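Local coordinates for TerD domain-containing protein (Streptomyces coelicolor A3, PDB 2QZ7), which is of unknown function but is a homologue of the telluride resistance protein TerD and binds sodium ions in this crystal, at residues 43-57 against 102-114. Residues are numbered along the deposited sequence; the frame is centred on the assembly and turned at random.
With NA (sodium ion), chain D; EDO (1,2-ethanediol), chain F.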
loop_
_atom_site.group_PDB
_atom_site.type_symbol
_atom_site.label_atom_id
_atom_site.label_comp_id
_atom_site.label_asym_id
_atom_site.label_seq_id
_atom_site.Cartn_x
_atom_site.Cartn_y
_atom_site.Cartn_z
ATOM N N HIS A 43 -11.069 -3.289 -9.281
ATOM C CA HIS A 43 -10.734 -2.049 -8.609
ATOM C C HIS A 43 -9.763 -2.373 -7.472
ATOM O O HIS A 43 -10.137 -3.012 -6.473
ATOM C CB HIS A 43 -11.973 -1.326 -8.080
ATOM C CG HIS A 43 -11.670 -0.001 -7.441
ATOM N ND1 HIS A 43 -12.653 0.873 -7.035
ATOM C CD2 HIS A 43 -10.492 0.574 -7.089
ATOM C CE1 HIS A 43 -12.098 1.945 -6.497
ATOM N NE2 HIS A 43 -10.783 1.779 -6.505
ATOM N N LEU A 44 -8.508 -1.974 -7.685
ATOM C CA LEU A 44 -7.417 -2.109 -6.704
ATOM C C LEU A 44 -6.968 -0.733 -6.305
ATOM O O LEU A 44 -6.997 0.198 -7.115
ATOM C CB LEU A 44 -6.193 -2.855 -7.242
ATOM C CG LEU A 44 -6.253 -4.397 -7.263
ATOM C CD1 LEU A 44 -7.353 -4.950 -8.240
ATOM C CD2 LEU A 44 -4.893 -4.971 -7.590
ATOM N N ASP A 45 -6.609 -0.613 -5.028
ATOM C CA ASP A 45 -6.115 0.641 -4.448
ATOM C C ASP A 45 -4.835 0.416 -3.714
ATOM O O ASP A 45 -4.727 -0.505 -2.865
ATOM C CB ASP A 45 -7.095 1.210 -3.416
ATOM C CG ASP A 45 -8.344 1.826 -4.062
ATOM O OD1 ASP A 45 -8.280 2.316 -5.214
ATOM O OD2 ASP A 45 -9.413 1.828 -3.399
ATOM N N ILE A 46 -3.870 1.297 -3.978
ATOM C CA ILE A 46 -2.754 1.455 -3.033
ATOM C C ILE A 46 -3.314 2.209 -1.827
ATOM O O ILE A 46 -3.996 3.247 -1.977
ATOM C CB ILE A 46 -1.586 2.289 -3.615
ATOM C CG1 ILE A 46 -1.011 1.650 -4.918
ATOM C CG2 ILE A 46 -0.436 2.415 -2.536
ATOM C CD1 ILE A 46 0.039 2.612 -5.657
ATOM N N ILE A 47 -3.009 1.710 -0.637
ATOM C CA ILE A 47 -3.470 2.350 0.602
ATOM C C ILE A 47 -2.288 2.441 1.534
ATOM O O ILE A 47 -1.561 1.472 1.668
ATOM C CB ILE A 47 -4.579 1.478 1.297
ATOM C CG1 ILE A 47 -5.800 1.274 0.352
ATOM C CG2 ILE A 47 -4.996 2.131 2.606
ATOM C CD1 ILE A 47 -6.892 0.310 0.959
ATOM N N ALA A 48 -2.101 3.583 2.205
ATOM C CA ALA A 48 -1.086 3.687 3.267
ATOM C C ALA A 48 -1.689 4.271 4.548
ATOM O O ALA A 48 -2.702 4.977 4.499
ATOM C CB ALA A 48 0.103 4.570 2.815
ATOM N N THR A 49 -1.064 3.939 5.676
ATOM C CA THR A 49 -1.402 4.493 6.997
ATOM C C THR A 49 -0.167 4.899 7.695
ATOM O O THR A 49 0.877 4.315 7.476
ATOM C CB THR A 49 -2.132 3.473 7.859
ATOM O OG1 THR A 49 -1.570 2.189 7.589
ATOM C CG2 THR A 49 -3.665 3.425 7.458
ATOM N N THR A 50 -0.304 5.907 8.551
ATOM C CA THR A 50 0.782 6.443 9.354
ATOM C C THR A 50 0.435 6.147 10.824
ATOM O O THR A 50 -0.772 5.972 11.172
ATOM C CB THR A 50 0.895 7.981 9.141
ATOM O OG1 THR A 50 -0.375 8.585 9.429
ATOM C CG2 THR A 50 1.239 8.280 7.686
ATOM N N TYR A 51 1.493 6.035 11.636
ATOM C CA TYR A 51 1.429 5.645 13.062
ATOM C C TYR A 51 2.308 6.576 13.897
ATOM O O TYR A 51 3.429 6.911 13.489
ATOM C CB TYR A 51 1.821 4.159 13.271
ATOM C CG TYR A 51 0.890 3.281 12.465
ATOM C CD1 TYR A 51 -0.320 2.813 13.021
ATOM C CD2 TYR A 51 1.158 2.990 11.122
ATOM C CE1 TYR A 51 -1.208 2.053 12.258
ATOM C CE2 TYR A 51 0.259 2.250 10.349
ATOM C CZ TYR A 51 -0.927 1.782 10.933
ATOM O OH TYR A 51 -1.840 1.039 10.184
ATOM N N ALA A 52 1.754 7.003 15.036
ATOM C CA ALA A 52 2.402 7.874 16.023
ATOM C C ALA A 52 3.610 7.194 16.637
ATOM O O ALA A 52 3.588 5.979 16.868
ATOM C CB ALA A 52 1.418 8.251 17.137
ATOM N N ALA A 53 4.644 7.994 16.912
ATOM C CA ALA A 53 5.819 7.547 17.665
ATOM C C ALA A 53 5.414 6.845 18.959
ATOM O O ALA A 53 5.929 5.759 19.245
ATOM C CB ALA A 53 6.758 8.709 17.957
ATOM N N ASP A 54 4.460 7.419 19.703
ATOM C CA ASP A 54 4.010 6.757 20.942
ATOM C C ASP A 54 3.133 5.510 20.767
ATOM O O ASP A 54 2.850 4.827 21.745
ATOM C CB ASP A 54 3.420 7.748 21.990
ATOM C CG ASP A 54 2.184 8.481 21.486
ATOM O OD1 ASP A 54 1.843 8.303 20.307
ATOM O OD2 ASP A 54 1.564 9.260 22.257
ATOM N N ALA A 55 2.712 5.199 19.541
ATOM C CA ALA A 55 1.914 3.989 19.286
ATOM C C ALA A 55 2.128 3.464 17.872
ATOM O O ALA A 55 1.239 3.631 17.010
ATOM C CB ALA A 55 0.413 4.257 19.538
ATOM N N PRO A 56 3.266 2.781 17.622
ATOM C CA PRO A 56 3.628 2.391 16.254
ATOM C C PRO A 56 2.683 1.375 15.637
ATOM O O PRO A 56 2.572 1.306 14.396
ATOM C CB PRO A 56 5.025 1.761 16.422
ATOM C CG PRO A 56 5.498 2.206 17.745
ATOM C CD PRO A 56 4.255 2.278 18.585
ATOM N N HIS A 57 2.034 0.574 16.495
ATOM C CA HIS A 57 1.090 -0.444 16.055
ATOM C C HIS A 57 -0.366 -0.135 16.501
ATOM O O HIS A 57 -1.246 -0.959 16.353
ATOM C CB HIS A 57 1.537 -1.852 16.519
ATOM C CG HIS A 57 2.797 -2.339 15.859
ATOM N ND1 HIS A 57 4.050 -2.095 16.381
ATOM C CD2 HIS A 57 2.999 -3.045 14.717
ATOM C CE1 HIS A 57 4.967 -2.611 15.584
ATOM N NE2 HIS A 57 4.358 -3.219 14.586
ATOM N N PRO A 102 7.889 14.608 13.239
ATOM C CA PRO A 102 8.643 13.683 14.094
ATOM C C PRO A 102 7.719 12.763 14.891
ATOM O O PRO A 102 8.074 11.627 15.193
ATOM C CB PRO A 102 9.418 14.634 15.040
ATOM C CG PRO A 102 9.573 15.874 14.234
ATOM C CD PRO A 102 8.234 16.008 13.545
ATOM N N SER A 103 6.525 13.243 15.209
ATOM C CA SER A 103 5.551 12.437 15.924
ATOM C C SER A 103 4.978 11.231 15.112
ATOM O O SER A 103 4.316 10.377 15.682
ATOM C CB SER A 103 4.427 13.332 16.463
ATOM O OG SER A 103 3.617 13.834 15.403
ATOM N N ILE A 104 5.256 11.144 13.809
ATOM C CA ILE A 104 4.919 9.934 13.017
ATOM C C ILE A 104 6.208 9.128 12.801
ATOM O O ILE A 104 7.173 9.638 12.240
ATOM C CB ILE A 104 4.262 10.298 11.653
ATOM C CG1 ILE A 104 2.868 10.867 11.883
ATOM C CG2 ILE A 104 4.200 9.065 10.664
ATOM C CD1 ILE A 104 2.335 11.538 10.705
ATOM N N ALA A 105 6.215 7.870 13.218
ATOM C CA ALA A 105 7.438 7.082 13.201
ATOM C C ALA A 105 7.339 5.780 12.429
ATOM O O ALA A 105 8.337 5.016 12.334
ATOM C CB ALA A 105 7.956 6.816 14.678
ATOM N N ARG A 106 6.149 5.511 11.888
ATOM C CA ARG A 106 5.934 4.303 11.113
ATOM C C ARG A 106 4.889 4.557 10.030
ATOM O O ARG A 106 3.869 5.229 10.284
ATOM C CB ARG A 106 5.490 3.167 12.050
ATOM C CG ARG A 106 5.160 1.847 11.365
ATOM C CD ARG A 106 5.064 0.734 12.483
ATOM N NE ARG A 106 4.831 -0.567 11.866
ATOM C CZ ARG A 106 3.659 -1.191 11.771
ATOM N NH1 ARG A 106 2.542 -0.662 12.258
ATOM N NH2 ARG A 106 3.614 -2.370 11.172
ATOM N N VAL A 107 5.168 4.030 8.835
ATOM C CA VAL A 107 4.259 4.056 7.722
ATOM C C VAL A 107 4.143 2.645 7.141
ATOM O O VAL A 107 5.151 1.950 6.966
ATOM C CB VAL A 107 4.725 5.057 6.603
ATOM C CG1 VAL A 107 3.706 5.060 5.426
ATOM C CG2 VAL A 107 4.889 6.446 7.198
ATOM N N ILE A 108 2.924 2.204 6.861
ATOM C CA ILE A 108 2.779 0.971 6.142
ATOM C C ILE A 108 1.948 1.124 4.901
ATOM O O ILE A 108 0.942 1.828 4.902
ATOM C CB ILE A 108 2.433 -0.244 7.055
ATOM C CG1 ILE A 108 1.897 -1.470 6.360
ATOM C CG2 ILE A 108 1.587 0.068 8.259
ATOM C CD1 ILE A 108 2.441 -2.708 7.258
ATOM N N VAL A 109 2.400 0.503 3.821
ATOM C CA VAL A 109 1.665 0.646 2.546
ATOM C C VAL A 109 1.310 -0.742 2.050
ATOM O O VAL A 109 2.062 -1.685 2.256
ATOM C CB VAL A 109 2.479 1.485 1.511
ATOM C CG1 VAL A 109 3.762 0.825 1.196
ATOM C CG2 VAL A 109 1.667 1.724 0.213
ATOM N N GLY A 110 0.132 -0.851 1.450
ATOM C CA GLY A 110 -0.373 -2.107 0.929
ATOM C C GLY A 110 -1.307 -1.870 -0.255
ATOM O O GLY A 110 -1.426 -0.733 -0.774
ATOM N N VAL A 111 -1.921 -2.945 -0.698
ATOM C CA VAL A 111 -2.798 -2.929 -1.839
ATOM C C VAL A 111 -4.044 -3.701 -1.457
ATOM O O VAL A 111 -3.979 -4.818 -0.918
ATOM C CB VAL A 111 -2.107 -3.505 -3.107
ATOM C CG1 VAL A 111 -3.113 -3.687 -4.281
ATOM C CG2 VAL A 111 -0.927 -2.601 -3.568
ATOM N N ALA A 112 -5.194 -3.094 -1.723
ATOM C CA ALA A 112 -6.480 -3.728 -1.443
ATOM C C ALA A 112 -7.339 -3.914 -2.704
ATOM O O ALA A 112 -7.388 -3.029 -3.562
ATOM C CB ALA A 112 -7.258 -2.923 -0.379
ATOM N N ILE A 113 -8.012 -5.059 -2.793
ATOM C CA ILE A 113 -8.959 -5.329 -3.880
ATOM C C ILE A 113 -10.358 -5.032 -3.390
ATOM O O ILE A 113 -10.746 -5.504 -2.317
ATOM C CB ILE A 113 -8.856 -6.810 -4.382
ATOM C CG1 ILE A 113 -7.388 -7.144 -4.725
ATOM C CG2 ILE A 113 -9.778 -7.062 -5.580
ATOM C CD1 ILE A 113 -7.124 -8.652 -4.846
ATOM N N HIS A 114 -11.131 -4.263 -4.157
ATOM C CA HIS A 114 -12.564 -4.084 -3.843
ATOM C C HIS A 114 -13.371 -5.369 -3.917
ATOM O O HIS A 114 -13.161 -6.231 -4.796
ATOM C CB HIS A 114 -13.181 -2.922 -4.618
ATOM C CG HIS A 114 -12.625 -1.597 -4.177
ATOM N ND1 HIS A 114 -13.380 -0.639 -3.546
ATOM C CD2 HIS A 114 -11.369 -1.101 -4.242
ATOM C CE1 HIS A 114 -12.624 0.405 -3.268
ATOM N NE2 HIS A 114 -11.396 0.145 -3.672
HETATM NA NA NA D . -7.424 2.503 -7.470
HETATM C C1 EDO F . -15.964 -1.612 -1.352
HETATM O O1 EDO F . -15.977 -0.759 -2.501
HETATM C C2 EDO F . -15.208 -2.815 -1.824
HETATM O O2 EDO F . -15.106 -3.776 -0.796
HETATM O O HOH W 1 -8.820 4.180 -7.612
HETATM O O HOH W 2 3.528 10.805 19.005
#
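Asp45 and His114 meet where the paired strands 44-52 and 104-113 approach the sodium site. His114 NE2 gives a nearly straight bond to Asp45 OD2 (2.6 Å); the carboxylate oxygen lies in the plane of the ring, but the donor comes from well above the carboxylate plane. The other oxygen, OD1, ligates sodium together with the backbone oxygens of Leu44 and Ser81, Glu91 OE1 and a water, and also accepts a bond from His43 NE2. A carboxylate suits this place because it can serve metal and imidazoles at once. The His43 ring, with CG swung anti to the backbone N (chi1 -177°), stacks face to face on His114, their centroids 3.6 Å apart.

At the other end, Arg106 reaches out fully extended from CG to NE, and its NH1 donates to Pro56 O (2.9 Å) beyond the turn 52-55. His57 covers one guanidinium face, with NE2 3.5 Å above its centre, while Arg106 NE faces Glu157 OE2 in a salt bridge. The antiparallel bonding runs from His43 to Tyr51, shifts by one residue at a classic bulge, where Ala105 and Arg106 both face Tyr51, and goes on with Ala53 N to Ser103 O; Ala105 N holds Tyr51 O at 3.0 Å.

Branched Ile46 and Val109, together with Leu44 and Val111, fill the face turned to strands 26-31 and 91-95, Ile46 CG2 lying 3.5 Å from Val109 CG2. On the other face Ile47 CD1 rests on the small Ala112, and Tyr51 CE2 touches Ile108 CG2. These are neighbouring strands of one antiparallel sheet packed against a second, a beta-sandwich, the fold of the TerD domain, with this sodium site at one end of the strand pair.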